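Side-chain contacts in putative methyl-accepting chemotaxis signal transduction protein (Campylobacter jejuni subsp. jejuni serotype O:2, PDB 4XMR), which binds isoleucine through its tandem PAS sensory domain and, as a chemoreceptor, probably relays amino-acid signals across the membrane: residues Lys113-Glu118 against Pro129-Thr134; Gln117-Thr122 against Ile154-Val159; Gly228-Thr231 against Tyr236-Cys239. All coordinates share one frame; numbering follows the deposited sequence.

Contact 1 of 3, residues Lys113-Glu118 against Pro129-Thr134; sequences KDWYQE and PAYLDT. With ILE (isoleucine), chain E.
The rings of Trp115 and Tyr131 approach each other obliquely, Trp115 CD1 lying 3.8 Å from Tyr131 OH, and both turn an edge to the bound isoleucine. One face of the indole carries CB of its neighbour Tyr116, and near the ring plane, at the NE1 edge, sits the ligand's carboxylate O. The phenol ring has the other carboxylate oxygen, OXT, and Pro129 O at its edge. Trp115 CG is placed between its backbone N and carbonyl carbon (chi1 64°), and from there NE1 gives its N-H to the ligand O at 3.0 Å and 156°. Trp115 CZ2, on the apolar benzo rim, lies 3.5 Å from the ligand CG1, so one indole offers an N-H to the carboxylate and carbon to the aliphatic chain.

Lys113, extended beyond CG, reaches in from the N-cap of the helix. Its NZ donates to the ligand O at 2.8 Å and to Thr134 OG1 at 2.7 Å, with a further bond to Leu108 O. Thr134 clasps OXT twice, through its backbone N and through its hydroxyl, which accepts from Lys113 NZ while giving its own proton to OXT. The ligand's amino group is held by acceptors: the isoleucine N gives to Tyr131 OH (2.8 Å) and Asp133 OD1 (2.7 Å), and Asp160 OD2 is a further hydrogen-bond partner of the ligand. Second-shell partners steady these groups, Thr142 bonding to Tyr131 OH, and Leu136 N and Asn80 to Asp133 OD2. The cationic lysine beside the carboxylate and the anionic Asp133 beside the ligand's ammonium are probably complementary in charge. Such a split grip on the two ends of an amino acid is characteristic of the ligand pocket of an amino-acid-binding PAS sensor of the Cache superfamily.

Contact 2 of 3, residues Gln117-Thr122 against Ile154-Val159; sequences QEALKT and IGVLGV
Helix residues Gln117-Leu120 lie against strand Ile154-Val159 with Ala119 and Val156 as the nearest pair, 6.8 Å between their CA atoms, and no hydrogen bond links the two segments. The small separation suits alanine: its single methyl, aimed at the strand, fills the gap, with Ala119 CB 3.6 Å from Val156 CG1. The valine straddles two helix residues. Its CG1 stands anti to the backbone N (chi1 175°) and meets Ala119, while CG2, on the other branch, takes Leu120 CD2 at 3.7 Å. Leu120 starts off to the side, and its CD2 branch reaches Val156 CG2, the two side chains meeting at a slant. Val156 is also in touch with Trp115 and Tyr116 one turn earlier, and with Ser144 of the adjoining strand.

On the helix side turned from the strand, Lys121 NZ and Glu118 OE2 form a salt bridge of 3.2 Å, the lysine coming to the syn side and 34° out of the carboxylate plane. Within the strand, Ile154 and Gly155 both face Ile147 in a classic beta bulge just before Val156. Leu157 and Val159, on the side of the strand opposite Val156, pack on helix 9-48. A central antiparallel sheet with the short helix on one face and the long helix on the other is consistent with the PDC (Cache) form of the PAS-like fold, in which a long N-terminal helix packs on the sheet.

Contact 3 of 3, residues Gly228-Thr231 against Tyr236-Cys239; sequences GACT and YTAC
Cys230 and Cys239 point to one face of the sheet from directly opposed positions, and their sulfurs join across the strands, SG to SG at 2.1 Å. Both sulfurs stand anti to their own carbonyl carbon (chi1 -55° and -61°), which brings them together above a non-hydrogen-bonded pair whose CA atoms are just 4.0 Å apart. The disulfide torsion, chi3 101°, is positive and therefore right-handed. Thr237 CG2 lies 3.8 Å from Cys230 CB on the same flank, while its hydroxyl turns to Lys232.

Thr231 and Ala238 occupy the other face, where the methyl groups Thr231 CG2 and Ala238 CB come within 4.4 Å. The modest size of these side chains suits a face on which helix 9-48 lies close, with Gln26 on Thr231 and Leu22 on Ala238. The backbones of Thr231 and Ala238 form the hydrogen-bonded pair, Thr231 N to Ala238 O and Ala238 N to Thr231 O, both 2.8 Å. Tyr208 of helix 202-211 packs on the cysteine side.

The hairpin is thus locked by both hydrogen bonds and a covalent bond. An intact cystine means that the thiols are oxidised, as would be consistent with a sensory domain outside the reducing cytoplasm.

Overall arrangement
Contacts 1 and 2 are two uses of helix 114-120: its start and Lys113 form one wall of the isoleucine pocket, and its end leans on strand 152-162. They share Gln117 and Glu118, with about 11 Å between centres, and touch where Tyr116 CD2 meets Val156 CG2 at 3.7 Å. The side chain of Val156 lies about 9 Å from the ligand; it is not among the pocket residues, but it touches Trp115, which is. Contact 3 belongs to the other sheet, its centre about 25 Å from that of contact 1 and about 31 Å from that of contact 2. Helix 9-48 runs past both sheets and spans contacts 2 and 3, nearest atoms about 12 Å apart.

Contact 1 of 3, residues Lys113-Glu118 against Pro129-Thr134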
loop_
_atom_site.group_PDB
_atom_site.type_symbol
_atom_site.label_atom_id
_atom_site.label_comp_id
_atom_site.label_asym_id
_atom_site.label_seq_id
_atom_site.Cartn_x
_atom_site.Cartn_y
_atom_site.Cartn_z
ATOM N N LYS B 113 20.265 16.332 -14.994
ATOM C CA LYS B 113 19.590 15.068 -14.707
ATOM C C LYS B 113 18.113 15.095 -15.066
ATOM O O LYS B 113 17.468 16.138 -14.998
ATOM C CB LYS B 113 19.786 14.664 -13.245
ATOM C CG LYS B 113 21.198 14.192 -12.986
ATOM C CD LYS B 113 21.393 13.687 -11.581
ATOM C CE LYS B 113 22.811 13.159 -11.387
ATOM N NZ LYS B 113 23.074 12.702 -9.991
ATOM N N ASP B 114 17.592 13.939 -15.466
ATOM C CA ASP B 114 16.218 13.843 -15.940
ATOM C C ASP B 114 15.199 14.227 -14.875
ATOM O O ASP B 114 14.252 14.964 -15.164
ATOM C CB ASP B 114 15.922 12.443 -16.494
ATOM C CG ASP B 114 16.158 12.345 -17.994
ATOM O OD1 ASP B 114 16.855 13.217 -18.552
ATOM O OD2 ASP B 114 15.643 11.392 -18.615
ATOM N N TRP B 115 15.390 13.756 -13.641
ATOM C CA TRP B 115 14.433 14.082 -12.585
ATOM C C TRP B 115 14.345 15.586 -12.396
ATOM O O TRP B 115 13.289 16.119 -12.058
ATOM C CB TRP B 115 14.747 13.371 -11.254
ATOM C CG TRP B 115 16.053 13.741 -10.583
ATOM C CD1 TRP B 115 17.209 13.009 -10.588
ATOM C CD2 TRP B 115 16.319 14.899 -9.774
ATOM N NE1 TRP B 115 18.179 13.646 -9.859
ATOM C CE2 TRP B 115 17.660 14.812 -9.353
ATOM C CE3 TRP B 115 15.560 16.012 -9.383
ATOM C CZ2 TRP B 115 18.256 15.784 -8.553
ATOM C CZ3 TRP B 115 16.152 16.974 -8.587
ATOM C CH2 TRP B 115 17.487 16.856 -8.182
ATOM N N TYR B 116 15.456 16.270 -12.644
ATOM C CA TYR B 116 15.493 17.713 -12.492
ATOM C C TYR B 116 14.906 18.381 -13.736
ATOM O O TYR B 116 13.949 19.152 -13.649
ATOM C CB TYR B 116 16.929 18.179 -12.220
ATOM C CG TYR B 116 17.069 19.658 -11.943
ATOM C CD1 TYR B 116 17.322 20.552 -12.970
ATOM C CD2 TYR B 116 16.958 20.158 -10.649
ATOM C CE1 TYR B 116 17.450 21.893 -12.723
ATOM C CE2 TYR B 116 17.087 21.506 -10.395
ATOM C CZ TYR B 116 17.329 22.367 -11.437
ATOM O OH TYR B 116 17.460 23.712 -11.193
ATOM N N GLN B 117 15.461 18.066 -14.899
ATOM C CA GLN B 117 15.038 18.738 -16.121
ATOM C C GLN B 117 13.586 18.454 -16.499
ATOM O O GLN B 117 12.869 19.351 -16.935
ATOM C CB GLN B 117 15.996 18.429 -17.267
ATOM C CG GLN B 117 17.309 19.183 -17.136
ATOM C CD GLN B 117 17.130 20.694 -17.227
ATOM O OE1 GLN B 117 16.364 21.195 -18.054
ATOM N NE2 GLN B 117 17.840 21.426 -16.377
ATOM N N GLU B 118 13.133 17.224 -16.299
ATOM C CA GLU B 118 11.761 16.888 -16.679
ATOM C C GLU B 118 10.726 17.561 -15.782
ATOM O O GLU B 118 9.638 17.912 -16.234
ATOM C CB GLU B 118 11.555 15.373 -16.730
ATOM C CG GLU B 118 12.347 14.695 -17.837
ATOM C CD GLU B 118 12.004 15.245 -19.210
ATOM O OE1 GLU B 118 10.802 15.431 -19.493
ATOM O OE2 GLU B 118 12.939 15.504 -19.997
ATOM N N PRO B 129 12.267 6.312 -14.851
ATOM C CA PRO B 129 12.587 4.886 -14.866
ATOM C C PRO B 129 13.559 4.604 -13.725
ATOM O O PRO B 129 14.234 5.532 -13.234
ATOM C CB PRO B 129 13.295 4.698 -16.213
ATOM C CG PRO B 129 12.901 5.892 -17.041
ATOM C CD PRO B 129 12.729 7.009 -16.062
ATOM N N ALA B 130 13.630 3.355 -13.284
ATOM C CA ALA B 130 14.571 3.000 -12.228
ATOM C C ALA B 130 16.007 3.217 -12.691
ATOM O O ALA B 130 16.347 2.971 -13.854
ATOM C CB ALA B 130 14.363 1.557 -11.781
ATOM N N TYR B 131 16.843 3.690 -11.776
ATOM C CA TYR B 131 18.251 3.914 -12.066
ATOM C C TYR B 131 19.064 3.809 -10.780
ATOM O O TYR B 131 18.522 3.861 -9.676
ATOM C CB TYR B 131 18.458 5.292 -12.704
ATOM C CG TYR B 131 18.159 6.426 -11.752
ATOM C CD1 TYR B 131 16.852 6.855 -11.548
ATOM C CD2 TYR B 131 19.182 7.056 -11.042
ATOM C CE1 TYR B 131 16.570 7.884 -10.667
ATOM C CE2 TYR B 131 18.912 8.085 -10.162
ATOM C CZ TYR B 131 17.602 8.494 -9.978
ATOM O OH TYR B 131 17.331 9.518 -9.094
ATOM N N LEU B 132 20.373 3.674 -10.931
ATOM C CA LEU B 132 21.259 3.556 -9.786
ATOM C C LEU B 132 21.474 4.906 -9.118
ATOM O O LEU B 132 22.085 5.804 -9.707
ATOM C CB LEU B 132 22.607 2.988 -10.234
ATOM C CG LEU B 132 23.562 2.606 -9.109
ATOM C CD1 LEU B 132 22.959 1.504 -8.252
ATOM C CD2 LEU B 132 24.903 2.170 -9.678
ATOM N N ASP B 133 20.964 5.051 -7.895
ATOM C CA ASP B 133 21.166 6.278 -7.119
ATOM C C ASP B 133 22.631 6.707 -7.083
ATOM O O ASP B 133 23.506 5.902 -6.787
ATOM C CB ASP B 133 20.665 6.100 -5.681
ATOM C CG ASP B 133 20.885 7.340 -4.837
ATOM O OD1 ASP B 133 20.728 8.444 -5.381
ATOM O OD2 ASP B 133 21.213 7.214 -3.641
ATOM N N THR B 134 22.885 7.978 -7.382
ATOM C CA THR B 134 24.239 8.520 -7.396
ATOM C C THR B 134 24.959 8.342 -6.064
ATOM O O THR B 134 26.148 8.021 -6.027
ATOM C CB THR B 134 24.229 10.029 -7.749
ATOM O OG1 THR B 134 23.623 10.210 -9.033
ATOM C CG2 THR B 134 25.644 10.596 -7.769
HETATM N N ILE E . 18.917 9.909 -6.765
HETATM C CA ILE E . 19.304 11.250 -7.172
HETATM C C ILE E . 20.362 11.127 -8.260
HETATM O O ILE E . 20.548 12.030 -9.068
HETATM C CB ILE E . 19.811 12.089 -5.969
HETATM C CG1 ILE E . 19.880 13.570 -6.353
HETATM C CG2 ILE E . 21.150 11.579 -5.457
HETATM C CD1 ILE E . 20.102 14.504 -5.176
HETATM O OXT ILE E . 21.023 10.091 -8.365
#

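Contact 2 of 3, residues Gln117-Thr122 against Ile154-Val159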
loop_
_atom_site.group_PDB
_atom_site.type_symbol
_atom_site.label_atom_id
_atom_site.label_comp_id
_atom_site.label_asym_id
_atom_site.label_seq_id
_atom_site.Cartn_x
_atom_site.Cartn_y
_atom_site.Cartn_z
ATOM N N GLN B 117 15.461 18.066 -14.899
ATOM C CA GLN B 117 15.038 18.738 -16.121
ATOM C C GLN B 117 13.586 18.454 -16.499
ATOM O O GLN B 117 12.869 19.351 -16.935
ATOM C CB GLN B 117 15.996 18.429 -17.267
ATOM C CG GLN B 117 17.309 19.183 -17.136
ATOM C CD GLN B 117 17.130 20.694 -17.227
ATOM O OE1 GLN B 117 16.364 21.195 -18.054
ATOM N NE2 GLN B 117 17.840 21.426 -16.377
ATOM N N GLU B 118 13.133 17.224 -16.299
ATOM C CA GLU B 118 11.761 16.888 -16.679
ATOM C C GLU B 118 10.726 17.561 -15.782
ATOM O O GLU B 118 9.638 17.912 -16.234
ATOM C CB GLU B 118 11.555 15.373 -16.730
ATOM C CG GLU B 118 12.347 14.695 -17.837
ATOM C CD GLU B 118 12.004 15.245 -19.210
ATOM O OE1 GLU B 118 10.802 15.431 -19.493
ATOM O OE2 GLU B 118 12.939 15.504 -19.997
ATOM N N ALA B 119 11.075 17.764 -14.514
ATOM C CA ALA B 119 10.170 18.419 -13.576
ATOM C C ALA B 119 9.915 19.865 -13.977
ATOM O O ALA B 119 8.833 20.398 -13.738
ATOM C CB ALA B 119 10.740 18.375 -12.170
ATOM N N LEU B 120 10.917 20.492 -14.587
ATOM C CA LEU B 120 10.813 21.883 -15.020
ATOM C C LEU B 120 10.010 22.022 -16.313
ATOM O O LEU B 120 9.602 23.129 -16.682
ATOM C CB LEU B 120 12.207 22.492 -15.206
ATOM C CG LEU B 120 13.070 22.602 -13.946
ATOM C CD1 LEU B 120 14.461 23.091 -14.301
ATOM C CD2 LEU B 120 12.422 23.531 -12.933
ATOM N N LYS B 121 9.779 20.905 -16.997
ATOM C CA LYS B 121 9.046 20.919 -18.260
ATOM C C LYS B 121 7.574 20.612 -18.069
ATOM O O LYS B 121 6.804 20.634 -19.031
ATOM C CB LYS B 121 9.618 19.884 -19.223
ATOM C CG LYS B 121 11.033 20.149 -19.657
ATOM C CD LYS B 121 11.531 19.008 -20.516
ATOM C CE LYS B 121 12.953 19.241 -20.970
ATOM N NZ LYS B 121 13.442 18.080 -21.754
ATOM N N THR B 122 7.182 20.304 -16.836
ATOM C CA THR B 122 5.812 19.879 -16.576
ATOM C C THR B 122 5.262 20.392 -15.250
ATOM O O THR B 122 6.008 20.653 -14.303
ATOM C CB THR B 122 5.671 18.340 -16.624
ATOM O OG1 THR B 122 4.295 17.984 -16.463
ATOM C CG2 THR B 122 6.488 17.686 -15.514
ATOM N N ILE B 154 11.552 27.734 -7.074
ATOM C CA ILE B 154 12.427 27.622 -5.916
ATOM C C ILE B 154 13.446 26.505 -6.145
ATOM O O ILE B 154 14.624 26.615 -5.796
ATOM C CB ILE B 154 11.609 27.331 -4.636
ATOM C CG1 ILE B 154 10.650 28.491 -4.352
ATOM C CG2 ILE B 154 12.526 27.051 -3.441
ATOM C CD1 ILE B 154 11.321 29.856 -4.342
ATOM N N GLY B 155 12.988 25.419 -6.754
ATOM C CA GLY B 155 13.864 24.306 -7.018
ATOM C C GLY B 155 13.031 23.114 -7.391
ATOM O O GLY B 155 11.826 23.239 -7.609
ATOM N N VAL B 156 13.680 21.965 -7.482
ATOM C CA VAL B 156 12.992 20.733 -7.822
ATOM C C VAL B 156 13.082 19.757 -6.652
ATOM O O VAL B 156 14.171 19.392 -6.206
ATOM C CB VAL B 156 13.556 20.091 -9.100
ATOM C CG1 VAL B 156 12.879 18.753 -9.348
ATOM C CG2 VAL B 156 13.359 21.039 -10.298
ATOM N N LEU B 157 11.919 19.366 -6.148
ATOM C CA LEU B 157 11.810 18.351 -5.107
ATOM C C LEU B 157 11.987 16.971 -5.714
ATOM O O LEU B 157 11.411 16.681 -6.775
ATOM C CB LEU B 157 10.430 18.439 -4.479
ATOM C CG LEU B 157 10.058 17.342 -3.486
ATOM C CD1 LEU B 157 10.894 17.465 -2.213
ATOM C CD2 LEU B 157 8.570 17.411 -3.173
ATOM N N GLY B 158 12.758 16.113 -5.051
ATOM C CA GLY B 158 12.878 14.727 -5.451
ATOM C C GLY B 158 12.692 13.789 -4.274
ATOM O O GLY B 158 13.119 14.082 -3.142
ATOM N N VAL B 159 12.030 12.670 -4.549
ATOM C CA VAL B 159 11.818 11.603 -3.579
ATOM C C VAL B 159 12.271 10.290 -4.209
ATOM O O VAL B 159 11.749 9.906 -5.266
ATOM C CB VAL B 159 10.328 11.512 -3.175
ATOM C CG1 VAL B 159 10.085 10.305 -2.275
ATOM C CG2 VAL B 159 9.871 12.812 -2.505
#

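Contact 3 of 3, residues Gly228-Thr231 against Tyr236-Cys239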
loop_
_atom_site.group_PDB
_atom_site.type_symbol
_atom_site.label_atom_id
_atom_site.label_comp_id
_atom_site.label_asym_id
_atom_site.label_seq_id
_atom_site.Cartn_x
_atom_site.Cartn_y
_atom_site.Cartn_z
ATOM N N GLY B 228 0.157 -17.602 -21.359
ATOM C CA GLY B 228 0.430 -16.342 -20.704
ATOM C C GLY B 228 -0.533 -15.249 -21.102
ATOM O O GLY B 228 -1.238 -15.363 -22.111
ATOM N N ALA B 229 -0.556 -14.181 -20.311
ATOM C CA ALA B 229 -1.226 -12.950 -20.697
ATOM C C ALA B 229 -0.430 -11.814 -20.087
ATOM O O ALA B 229 0.119 -11.945 -18.979
ATOM C CB ALA B 229 -2.657 -12.919 -20.193
ATOM N N CYS B 230 -0.354 -10.698 -20.797
ATOM C CA CYS B 230 0.327 -9.525 -20.274
ATOM C C CYS B 230 -0.518 -8.283 -20.494
ATOM O O CYS B 230 -1.450 -8.276 -21.313
ATOM C CB CYS B 230 1.680 -9.306 -20.958
ATOM S SG CYS B 230 2.846 -10.671 -20.925
ATOM N N THR B 231 -0.177 -7.224 -19.771
ATOM C CA THR B 231 -0.841 -5.949 -19.965
ATOM C C THR B 231 0.108 -4.808 -19.637
ATOM O O THR B 231 1.009 -4.947 -18.798
ATOM C CB THR B 231 -2.114 -5.828 -19.105
ATOM O OG1 THR B 231 -2.830 -4.647 -19.480
ATOM C CG2 THR B 231 -1.780 -5.780 -17.605
ATOM N N TYR B 236 5.492 -0.102 -17.546
ATOM C CA TYR B 236 5.807 -1.505 -17.287
ATOM C C TYR B 236 4.922 -2.414 -18.115
ATOM O O TYR B 236 3.836 -2.030 -18.550
ATOM C CB TYR B 236 5.559 -1.891 -15.814
ATOM C CG TYR B 236 6.389 -1.225 -14.748
ATOM C CD1 TYR B 236 7.725 -1.553 -14.559
ATOM C CD2 TYR B 236 5.807 -0.311 -13.881
ATOM C CE1 TYR B 236 8.473 -0.952 -13.562
ATOM C CE2 TYR B 236 6.537 0.291 -12.884
ATOM C CZ TYR B 236 7.866 -0.029 -12.729
ATOM O OH TYR B 236 8.579 0.586 -11.732
ATOM N N THR B 237 5.376 -3.645 -18.283
ATOM C CA THR B 237 4.519 -4.714 -18.776
ATOM C C THR B 237 4.382 -5.745 -17.663
ATOM O O THR B 237 5.387 -6.269 -17.170
ATOM C CB THR B 237 5.113 -5.379 -20.025
ATOM O OG1 THR B 237 5.255 -4.393 -21.053
ATOM C CG2 THR B 237 4.200 -6.500 -20.517
ATOM N N ALA B 238 3.142 -6.008 -17.253
ATOM C CA ALA B 238 2.855 -7.029 -16.253
ATOM C C ALA B 238 2.373 -8.282 -16.959
ATOM O O ALA B 238 1.523 -8.208 -17.840
ATOM C CB ALA B 238 1.805 -6.543 -15.260
ATOM N N CYS B 239 2.899 -9.431 -16.547
ATOM C CA CYS B 239 2.511 -10.711 -17.146
ATOM C C CYS B 239 2.189 -11.758 -16.090
ATOM O O CYS B 239 2.669 -11.681 -14.943
ATOM C CB CYS B 239 3.650 -11.271 -17.999
ATOM S SG CYS B 239 4.162 -10.252 -19.396
#